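Local coordinates for kelch-like protein 7 (Homo sapiens, PDB 3II7) that acts as the substrate-specific adapter of a BTB-CUL3-RBX1 E3 ubiquitin ligase that ubiquitinates proteins for degradation, this chain being its kelch-repeat domain, at residues Arg40-Lys45 against Asp80-Lys85; Asn56-Leu61 against Leu290-Asp295; Glu183-Ile188 against Asn226-Val231. One frame throughout, in Å; residues are numbered along the deposited sequence.

Contact 1: Arg40-Lys45 against Asp80-Lys85. With EDO (1,2-ethanediol), chain M; EDO (1,2-ethanediol), chain B.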
loop_
_atom_site.group_PDB
_atom_site.type_symbol
_atom_site.label_atom_id
_atom_site.label_comp_id
_atom_site.label_asym_id
_atom_site.label_seq_id
_atom_site.Cartn_x
_atom_site.Cartn_y
_atom_site.Cartn_z
ATOM N N ARG A 40 -13.429 0.054 15.897
ATOM C CA ARG A 40 -14.201 1.285 15.952
ATOM C C ARG A 40 -13.368 2.448 15.422
ATOM O O ARG A 40 -12.221 2.617 15.825
ATOM C CB ARG A 40 -14.683 1.571 17.375
ATOM C CG ARG A 40 -15.714 0.552 17.869
ATOM C CD ARG A 40 -16.072 0.781 19.312
ATOM N NE ARG A 40 -14.898 0.562 20.168
ATOM C CZ ARG A 40 -14.781 0.938 21.439
ATOM N NH1 ARG A 40 -15.777 1.567 22.078
ATOM N NH2 ARG A 40 -13.640 0.693 22.073
ATOM N N CYS A 41 -13.948 3.215 14.493
ATOM C CA CYS A 41 -13.288 4.369 13.859
ATOM C C CYS A 41 -14.271 5.510 13.790
ATOM O O CYS A 41 -15.322 5.365 13.172
ATOM C CB CYS A 41 -12.865 4.041 12.455
ATOM S SG CYS A 41 -12.075 5.389 11.546
ATOM N N PRO A 42 -13.934 6.649 14.396
ATOM C CA PRO A 42 -14.845 7.788 14.419
ATOM C C PRO A 42 -14.606 8.807 13.276
ATOM O O PRO A 42 -15.165 9.899 13.299
ATOM C CB PRO A 42 -14.504 8.420 15.749
ATOM C CG PRO A 42 -13.025 8.278 15.821
ATOM C CD PRO A 42 -12.720 6.941 15.182
ATOM N N PHE A 43 -13.813 8.425 12.282
ATOM C CA PHE A 43 -13.502 9.296 11.121
ATOM C C PHE A 43 -14.096 8.750 9.852
ATOM O O PHE A 43 -14.053 7.532 9.598
ATOM C CB PHE A 43 -11.993 9.437 10.949
ATOM C CG PHE A 43 -11.306 10.021 12.157
ATOM C CD1 PHE A 43 -11.541 11.334 12.530
ATOM C CD2 PHE A 43 -10.429 9.265 12.913
ATOM C CE1 PHE A 43 -10.928 11.869 13.641
ATOM C CE2 PHE A 43 -9.811 9.800 14.030
ATOM C CZ PHE A 43 -10.067 11.108 14.389
ATOM N N GLU A 44 -14.633 9.661 9.042
ATOM C CA GLU A 44 -15.238 9.311 7.771
ATOM C C GLU A 44 -14.172 8.872 6.767
ATOM O O GLU A 44 -12.992 9.221 6.905
ATOM C CB GLU A 44 -16.013 10.496 7.228
ATOM C CG GLU A 44 -17.233 10.827 8.055
ATOM C CD GLU A 44 -18.176 11.781 7.351
ATOM O OE1 GLU A 44 -17.703 12.608 6.537
ATOM O OE2 GLU A 44 -19.395 11.696 7.611
ATOM N N LYS A 45 -14.603 8.124 5.757
ATOM C CA LYS A 45 -13.742 7.645 4.705
ATOM C C LYS A 45 -13.014 8.795 4.043
ATOM O O LYS A 45 -13.610 9.850 3.796
ATOM C CB LYS A 45 -14.567 7.014 3.582
ATOM C CG LYS A 45 -15.327 5.797 3.905
ATOM C CD LYS A 45 -16.401 5.520 2.820
ATOM C CE LYS A 45 -15.828 4.801 1.631
ATOM N NZ LYS A 45 -15.577 3.385 1.974
ATOM N N ASP A 80 -6.451 0.802 21.548
ATOM C CA ASP A 80 -7.712 0.918 20.804
ATOM C C ASP A 80 -8.236 2.344 20.884
ATOM O O ASP A 80 -9.408 2.594 21.244
ATOM C CB ASP A 80 -8.740 -0.097 21.354
ATOM C CG ASP A 80 -10.078 -0.070 20.614
ATOM O OD1 ASP A 80 -10.105 0.134 19.376
ATOM O OD2 ASP A 80 -11.099 -0.284 21.288
ATOM N N SER A 81 -7.371 3.296 20.548
ATOM C CA SER A 81 -7.731 4.706 20.651
ATOM C C SER A 81 -7.135 5.485 19.497
ATOM O O SER A 81 -6.127 5.078 18.911
ATOM C CB SER A 81 -7.240 5.293 21.975
ATOM O OG SER A 81 -5.844 5.265 22.048
ATOM N N TRP A 82 -7.790 6.606 19.185
ATOM C CA TRP A 82 -7.420 7.442 18.074
ATOM C C TRP A 82 -6.904 8.779 18.540
ATOM O O TRP A 82 -7.386 9.344 19.544
ATOM C CB TRP A 82 -8.631 7.691 17.177
ATOM C CG TRP A 82 -9.059 6.504 16.370
ATOM C CD1 TRP A 82 -9.937 5.523 16.764
ATOM C CD2 TRP A 82 -8.662 6.177 15.032
ATOM N NE1 TRP A 82 -10.093 4.593 15.751
ATOM C CE2 TRP A 82 -9.338 4.985 14.674
ATOM C CE3 TRP A 82 -7.800 6.779 14.091
ATOM C CZ2 TRP A 82 -9.172 4.375 13.418
ATOM C CZ3 TRP A 82 -7.644 6.188 12.849
ATOM C CH2 TRP A 82 -8.310 4.977 12.525
ATOM N N TYR A 83 -5.955 9.310 17.788
ATOM C CA TYR A 83 -5.508 10.676 17.974
ATOM C C TYR A 83 -5.102 11.301 16.646
ATOM O O TYR A 83 -5.032 10.607 15.628
ATOM C CB TYR A 83 -4.392 10.753 19.021
ATOM C CG TYR A 83 -3.153 9.993 18.695
ATOM C CD1 TYR A 83 -2.039 10.642 18.174
ATOM C CD2 TYR A 83 -3.051 8.621 18.962
ATOM C CE1 TYR A 83 -0.860 9.930 17.875
ATOM C CE2 TYR A 83 -1.874 7.935 18.698
ATOM C CZ TYR A 83 -0.794 8.592 18.154
ATOM O OH TYR A 83 0.380 7.912 17.893
ATOM N N SER A 84 -4.886 12.613 16.634
ATOM C CA SER A 84 -4.584 13.290 15.366
ATOM C C SER A 84 -3.405 14.224 15.469
ATOM O O SER A 84 -3.244 14.932 16.477
ATOM C CB SER A 84 -5.793 14.081 14.874
ATOM O OG SER A 84 -6.922 13.260 14.731
ATOM N N LYS A 85 -2.596 14.222 14.417
ATOM C CA LYS A 85 -1.446 15.109 14.261
ATOM C C LYS A 85 -1.589 15.850 12.939
ATOM O O LYS A 85 -2.523 15.617 12.226
ATOM C CB LYS A 85 -0.175 14.276 14.262
ATOM C CG LYS A 85 0.062 13.554 15.559
ATOM C CD LYS A 85 0.509 14.546 16.633
ATOM C CE LYS A 85 0.500 13.938 18.006
ATOM N NZ LYS A 85 0.551 15.019 19.021
HETATM C C1 EDO M . -19.539 8.019 5.882
HETATM O O1 EDO M . -19.768 7.814 7.276
HETATM C C2 EDO M . -18.447 7.076 5.360
HETATM O O2 EDO M . -17.442 6.846 6.340
HETATM C C1 EDO B . -15.647 1.192 11.662
HETATM O O1 EDO B . -15.709 -0.234 11.917
HETATM C C2 EDO B . -16.849 1.916 12.254
HETATM O O2 EDO B . -16.692 2.219 13.645
HETATM O O HOH W 1 -12.512 -0.828 18.485
HETATM O O HOH W 2 -11.319 2.570 18.436
#
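Pro42 and Phe43 cover one face of the Trp82 indole. Pro42 CD sits 3.6 Å from the centroid of the five-membered ring, a CH-pi contact that suits the flat side of a proline. Phe43 turns its edge to that face in an offset edge-to-face pair, planes at 78°, with its CE2 3.6 Å from Trp82 CE3. Cys41 SG comes up obliquely, 3.6 Å from Trp82 CZ2. At the indole edge, Trp82 NE1 donates to a lone pair of Arg40 O at 2.9 Å, which helps fix how the ring is turned. This is a junction of the kelch beta-propeller: the loop from outer strand 35-38 to the next blade runs past that blade's own outer strand, whose tryptophan is a hallmark of the kelch repeat. Near the solvent, Arg40 NH2 forms a salt bridge with Asp80 OD2 at 2.8 Å, in the guanidinium plane. Asp80, in a G1 bulge, carries CG anti to its N (chi1 -179°), which sends the carboxylate across to the loop. Its OD1 is gripped by Tyr75 OH and by water 1, which also accepts from Arg40 N and NE. Farther out, Tyr75 meets the Trp82 ring, and Asp73 holds Ser84 OG, itself beside Phe43 CZ.

Contact 2: Asn56-Leu61 against Leu290-Asp295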
loop_
_atom_site.group_PDB
_atom_site.type_symbol
_atom_site.label_atom_id
_atom_site.label_comp_id
_atom_site.label_asym_id
_atom_site.label_seq_id
_atom_site.Cartn_x
_atom_site.Cartn_y
_atom_site.Cartn_z
ATOM N N ASN A 56 3.161 0.204 17.147
ATOM C CA ASN A 56 1.807 0.151 17.710
ATOM C C ASN A 56 0.792 1.172 17.182
ATOM O O ASN A 56 -0.343 1.215 17.693
ATOM C CB ASN A 56 1.845 0.203 19.234
ATOM C CG ASN A 56 2.553 -0.998 19.838
ATOM O OD1 ASN A 56 2.490 -2.110 19.291
ATOM N ND2 ASN A 56 3.188 -0.797 20.981
ATOM N N VAL A 57 1.175 1.937 16.160
ATOM C CA VAL A 57 0.314 2.986 15.606
ATOM C C VAL A 57 0.113 2.826 14.099
ATOM O O VAL A 57 1.104 2.690 13.334
ATOM C CB VAL A 57 0.893 4.388 15.905
ATOM C CG1 VAL A 57 -0.057 5.498 15.365
ATOM C CG2 VAL A 57 1.112 4.568 17.411
ATOM N N VAL A 58 -1.168 2.871 13.674
ATOM C CA VAL A 58 -1.536 3.008 12.251
ATOM C C VAL A 58 -1.710 4.486 11.975
ATOM O O VAL A 58 -2.500 5.158 12.655
ATOM C CB VAL A 58 -2.830 2.294 11.898
ATOM C CG1 VAL A 58 -3.189 2.544 10.422
ATOM C CG2 VAL A 58 -2.755 0.751 12.178
ATOM N N TYR A 59 -0.943 5.002 11.008
ATOM C CA TYR A 59 -1.071 6.395 10.555
ATOM C C TYR A 59 -1.847 6.418 9.260
ATOM O O TYR A 59 -1.505 5.673 8.290
ATOM C CB TYR A 59 0.309 7.013 10.322
ATOM C CG TYR A 59 1.137 7.090 11.574
ATOM C CD1 TYR A 59 1.165 8.248 12.346
ATOM C CD2 TYR A 59 1.881 6.016 11.988
ATOM C CE1 TYR A 59 1.922 8.319 13.500
ATOM C CE2 TYR A 59 2.671 6.071 13.131
ATOM C CZ TYR A 59 2.683 7.223 13.894
ATOM O OH TYR A 59 3.433 7.278 15.029
ATOM N N ILE A 60 -2.894 7.247 9.232
ATOM C CA ILE A 60 -3.715 7.449 8.035
ATOM C C ILE A 60 -3.480 8.871 7.575
ATOM O O ILE A 60 -3.684 9.839 8.352
ATOM C CB ILE A 60 -5.188 7.212 8.328
ATOM C CG1 ILE A 60 -5.408 5.734 8.655
ATOM C CG2 ILE A 60 -6.085 7.619 7.087
ATOM C CD1 ILE A 60 -6.782 5.381 9.088
ATOM N N LEU A 61 -2.992 9.012 6.350
ATOM C CA LEU A 61 -2.531 10.320 5.874
ATOM C C LEU A 61 -2.857 10.552 4.397
ATOM O O LEU A 61 -3.067 9.603 3.631
ATOM C CB LEU A 61 -1.027 10.478 6.187
ATOM C CG LEU A 61 -0.097 9.407 5.623
ATOM C CD1 LEU A 61 0.245 9.699 4.173
ATOM C CD2 LEU A 61 1.157 9.317 6.476
ATOM N N LEU A 290 -7.997 1.286 3.043
ATOM C CA LEU A 290 -6.591 1.275 3.384
ATOM C C LEU A 290 -6.269 -0.050 4.060
ATOM O O LEU A 290 -7.118 -0.634 4.762
ATOM C CB LEU A 290 -6.275 2.469 4.297
ATOM C CG LEU A 290 -6.650 3.816 3.703
ATOM C CD1 LEU A 290 -6.433 4.891 4.761
ATOM C CD2 LEU A 290 -5.802 4.057 2.462
ATOM N N ILE A 291 -5.067 -0.551 3.809
ATOM C CA ILE A 291 -4.647 -1.850 4.355
ATOM C C ILE A 291 -3.194 -1.794 4.843
ATOM O O ILE A 291 -2.324 -1.156 4.204
ATOM C CB ILE A 291 -4.808 -2.960 3.258
ATOM C CG1 ILE A 291 -4.498 -4.355 3.858
ATOM C CG2 ILE A 291 -3.984 -2.626 1.997
ATOM C CD1 ILE A 291 -4.895 -5.538 2.916
ATOM N N CYS A 292 -2.925 -2.432 5.986
ATOM C CA CYS A 292 -1.567 -2.561 6.475
ATOM C C CYS A 292 -1.480 -3.738 7.431
ATOM O O CYS A 292 -2.503 -4.221 7.941
ATOM C CB CYS A 292 -1.068 -1.269 7.151
ATOM S SG CYS A 292 -1.924 -0.821 8.639
ATOM N N VAL A 293 -0.267 -4.218 7.642
ATOM C CA VAL A 293 -0.021 -5.263 8.618
ATOM C C VAL A 293 0.290 -4.604 9.955
ATOM O O VAL A 293 1.123 -3.666 10.021
ATOM C CB VAL A 293 1.142 -6.171 8.204
ATOM C CG1 VAL A 293 1.450 -7.233 9.319
ATOM C CG2 VAL A 293 0.833 -6.802 6.876
ATOM N N VAL A 294 -0.390 -5.054 11.005
ATOM C CA VAL A 294 -0.129 -4.580 12.357
ATOM C C VAL A 294 0.426 -5.709 13.224
ATOM O O VAL A 294 0.084 -6.860 13.047
ATOM C CB VAL A 294 -1.406 -3.992 13.037
ATOM C CG1 VAL A 294 -2.070 -2.966 12.167
ATOM C CG2 VAL A 294 -2.363 -5.049 13.388
ATOM N N ASP A 295 1.289 -5.351 14.159
ATOM C CA ASP A 295 1.597 -6.187 15.317
ATOM C C ASP A 295 0.810 -5.700 16.569
ATOM O O ASP A 295 0.932 -4.526 16.968
ATOM C CB ASP A 295 3.071 -6.116 15.610
ATOM C CG ASP A 295 3.540 -7.256 16.463
ATOM O OD1 ASP A 295 2.688 -7.952 17.063
ATOM O OD2 ASP A 295 4.765 -7.463 16.528
#
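Val58 sets CG1 anti to its backbone N (chi1 177°), which leaves CG2 beside that N, so both methyls reach toward strand 290-295. Opposite it, the Cys292 sulfur lies between its own backbone N and carbonyl carbon (chi1 65°) and points into the fork of the valine. Val58 CG2 is 4.0 Å from Cys292 SG and 3.8 Å from Val294 CG1, a shallow contact that a branched but short side chain can make with two neighbours at once. Two residues along, the Ile60 CG2 methyl meets Leu290 CD1 at 3.6 Å, and Ile60 CG1 flanks the same methyl more distantly. Beta-branched Val58, Ile60 and Val294 favour an extended backbone, and the small Cys292 lets the strands approach closely. The strand axes stay 8.4 Å apart with directions 157° from each other, so the two strands meet through side chains and not as hydrogen-bonded neighbours. Strand 50-54 closes the interface beside them, Cys51 touching Leu290 and Cys292, and Phe53 touching Val294, while Phe18 of strand 13-18 packs on Val58. At the end of the strand, Asp295 OD1 accepts from Asp12 N, tying the last strand to the start of the domain. Strand 290-295 thus serves as the innermost strand of the blade formed by the first strands of the chain, the ring closure typical of kelch propellers, here packed against the neighbouring blade.

Contact 3: Glu183-Ile188 against Asn226-Val231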
loop_
_atom_site.group_PDB
_atom_site.type_symbol
_atom_site.label_atom_id
_atom_site.label_comp_id
_atom_site.label_asym_id
_atom_site.label_seq_id
_atom_site.Cartn_x
_atom_site.Cartn_y
_atom_site.Cartn_z
ATOM N N GLU A 183 17.736 4.137 -9.665
ATOM C CA GLU A 183 16.905 3.442 -10.632
ATOM C C GLU A 183 17.263 1.942 -10.637
ATOM O O GLU A 183 18.447 1.575 -10.721
ATOM C CB GLU A 183 17.081 4.038 -12.047
ATOM C CG GLU A 183 15.958 3.628 -13.014
ATOM C CD GLU A 183 14.611 4.362 -12.728
ATOM O OE1 GLU A 183 14.636 5.482 -12.190
ATOM O OE2 GLU A 183 13.539 3.817 -13.049
ATOM N N LEU A 184 16.241 1.107 -10.526
ATOM C CA LEU A 184 16.392 -0.321 -10.565
ATOM C C LEU A 184 15.833 -0.895 -11.880
ATOM O O LEU A 184 15.286 -0.156 -12.750
ATOM C CB LEU A 184 15.691 -0.937 -9.356
ATOM C CG LEU A 184 16.306 -0.514 -7.999
ATOM C CD1 LEU A 184 15.491 -1.179 -6.873
ATOM C CD2 LEU A 184 17.824 -0.871 -7.863
ATOM N N CYS A 185 15.977 -2.204 -12.044
ATOM C CA CYS A 185 15.352 -2.895 -13.155
ATOM C C CYS A 185 13.849 -2.617 -13.143
ATOM O O CYS A 185 13.212 -2.685 -12.084
ATOM C CB CYS A 185 15.595 -4.387 -13.010
ATOM S SG CYS A 185 14.981 -5.371 -14.400
ATOM N N PRO A 186 13.274 -2.272 -14.310
ATOM C CA PRO A 186 11.837 -2.049 -14.359
ATOM C C PRO A 186 11.031 -3.365 -14.277
ATOM O O PRO A 186 11.533 -4.445 -14.636
ATOM C CB PRO A 186 11.631 -1.387 -15.715
ATOM C CG PRO A 186 12.728 -1.926 -16.540
ATOM C CD PRO A 186 13.903 -2.038 -15.620
ATOM N N MET A 187 9.805 -3.251 -13.800
ATOM C CA MET A 187 8.880 -4.392 -13.760
ATOM C C MET A 187 8.642 -4.897 -15.178
ATOM O O MET A 187 8.825 -4.142 -16.173
ATOM C CB MET A 187 7.531 -4.002 -13.119
ATOM C CG MET A 187 7.613 -3.733 -11.650
ATOM S SD MET A 187 6.002 -3.402 -10.942
ATOM C CE MET A 187 5.519 -1.883 -11.815
ATOM N N ILE A 188 8.258 -6.168 -15.276
ATOM C CA ILE A 188 7.856 -6.747 -16.562
ATOM C C ILE A 188 6.572 -6.075 -17.076
ATOM O O ILE A 188 6.447 -5.770 -18.269
ATOM C CB ILE A 188 7.671 -8.250 -16.435
ATOM C CG1 ILE A 188 9.032 -8.870 -16.071
ATOM C CG2 ILE A 188 7.069 -8.839 -17.714
ATOM C CD1 ILE A 188 8.931 -10.322 -15.593
ATOM N N ASN A 226 18.691 -7.959 -8.999
ATOM C CA ASN A 226 18.159 -6.775 -9.657
ATOM C C ASN A 226 17.423 -7.173 -10.952
ATOM O O ASN A 226 17.731 -6.685 -12.046
ATOM C CB ASN A 226 19.250 -5.708 -9.907
ATOM C CG ASN A 226 18.701 -4.435 -10.579
ATOM O OD1 ASN A 226 17.601 -3.929 -10.251
ATOM N ND2 ASN A 226 19.475 -3.905 -11.516
ATOM N N GLU A 227 16.500 -8.124 -10.800
ATOM C CA GLU A 227 15.682 -8.629 -11.910
ATOM C C GLU A 227 14.297 -8.868 -11.400
ATOM O O GLU A 227 14.113 -9.224 -10.235
ATOM C CB GLU A 227 16.152 -9.991 -12.445
ATOM C CG GLU A 227 17.615 -10.137 -12.782
ATOM C CD GLU A 227 17.986 -11.585 -13.209
ATOM O OE1 GLU A 227 17.100 -12.487 -13.191
ATOM O OE2 GLU A 227 19.173 -11.811 -13.553
ATOM N N TRP A 228 13.322 -8.694 -12.283
ATOM C CA TRP A 228 11.951 -9.072 -12.008
ATOM C C TRP A 228 11.618 -10.352 -12.755
ATOM O O TRP A 228 12.041 -10.560 -13.918
ATOM C CB TRP A 228 10.979 -7.974 -12.460
ATOM C CG TRP A 228 10.999 -6.679 -11.646
ATOM C CD1 TRP A 228 11.830 -5.611 -11.833
ATOM C CD2 TRP A 228 10.119 -6.312 -10.594
ATOM N NE1 TRP A 228 11.522 -4.629 -10.954
ATOM C CE2 TRP A 228 10.487 -5.045 -10.164
ATOM C CE3 TRP A 228 9.055 -6.962 -9.937
ATOM C CZ2 TRP A 228 9.820 -4.388 -9.135
ATOM C CZ3 TRP A 228 8.406 -6.305 -8.919
ATOM C CH2 TRP A 228 8.780 -5.059 -8.521
ATOM N N LYS A 229 10.807 -11.202 -12.105
ATOM C CA LYS A 229 10.431 -12.503 -12.623
ATOM C C LYS A 229 8.946 -12.738 -12.375
ATOM O O LYS A 229 8.456 -12.485 -11.253
ATOM C CB LYS A 229 11.256 -13.588 -11.908
ATOM C CG LYS A 229 12.742 -13.574 -12.254
ATOM C CD LYS A 229 13.443 -14.872 -11.797
ATOM C CE LYS A 229 14.899 -14.622 -11.423
ATOM N NZ LYS A 229 15.020 -13.853 -10.131
ATOM N N MET A 230 8.240 -13.222 -13.407
ATOM C CA MET A 230 6.828 -13.637 -13.268
ATOM C C MET A 230 6.694 -14.909 -12.427
ATOM O O MET A 230 7.508 -15.827 -12.511
ATOM C CB MET A 230 6.183 -13.935 -14.627
ATOM C CG MET A 230 6.195 -12.829 -15.660
ATOM S SD MET A 230 5.426 -11.296 -15.120
ATOM C CE MET A 230 3.899 -11.751 -14.483
ATOM N N VAL A 231 5.638 -14.949 -11.627
ATOM C CA VAL A 231 5.223 -16.153 -10.926
ATOM C C VAL A 231 3.797 -16.490 -11.351
ATOM O O VAL A 231 3.316 -15.980 -12.372
ATOM C CB VAL A 231 5.409 -16.017 -9.381
ATOM C CG1 VAL A 231 6.887 -15.857 -9.054
ATOM C CG2 VAL A 231 4.596 -14.879 -8.826
HETATM O O HOH W 3 19.365 -0.963 -12.367
#
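Met187 lies over one face of the Trp228 indole, its CG 3.4 Å from the centroid of the six-membered ring in a CH-pi contact. Beyond the CG the methionine chain continues above the same ring, its SD 4.4 Å from that centroid, a Met-aromatic contact; the flexible, polarisable thioether moulds itself to the flat surface. The edge of the indole is turned instead to the backbone: Trp228 NE1 donates to Cys185 O at 2.8 Å. That oxygen lies close to the ring plane, yet the bond is bent (135°) and the donor stands well above the carbonyl plane. Ile188 and Trp228 run past each other in opposite directions, and the isoleucine's CD1 ends against Met230 SD at 3.7 Å. Replacing Trp228 by an alanine would probably leave Cys185 O without its indole donor and open a gap under Met187, whose side chain would be less firmly held.

At the other end, Asn226 extends CG anti to its backbone N, which carries the amide across to the loop. Its OD1 accepts from Cys185 N at 3.0 Å in an almost straight bond (173°) and is also held by Tyr221 OH, while ND2 donates to water 3, which bridges to Glu183 O. Asparagine tolerates the positive phi of this G1 bulge. Tyr221 also meets the Trp228 ring, and Cys155 and Cys171 touch it. The tyrosine and outer-strand tryptophan are characteristic of a kelch repeat; here the tryptophan docks on the loop leaving the preceding blade of the beta-propeller.

Contacts 1 and 3 are the same kind of junction in different parts of the ring: each docks the loop leaving one blade's outer strand onto the outer strand of the next. Their centres lie about 38 Å apart, on opposite sides of the chain's centre. Contact 2 sits nearer the axis, about 12 Å from contact 1 and 27 Å from contact 3 (centres). It shares the sheet of strands 50-54, 57-61, 71-76 and 81-86 with contact 1, where Trp82 CH2 packs on Ile60 CD1 at 3.8 Å. Along the chain, contacts 1 and 2 interleave, and contact 3 is nested within the long loop closed by contact 2. The first two blades are thus joined at both rim and core, and contact 3 repeats the rim junction across the ring.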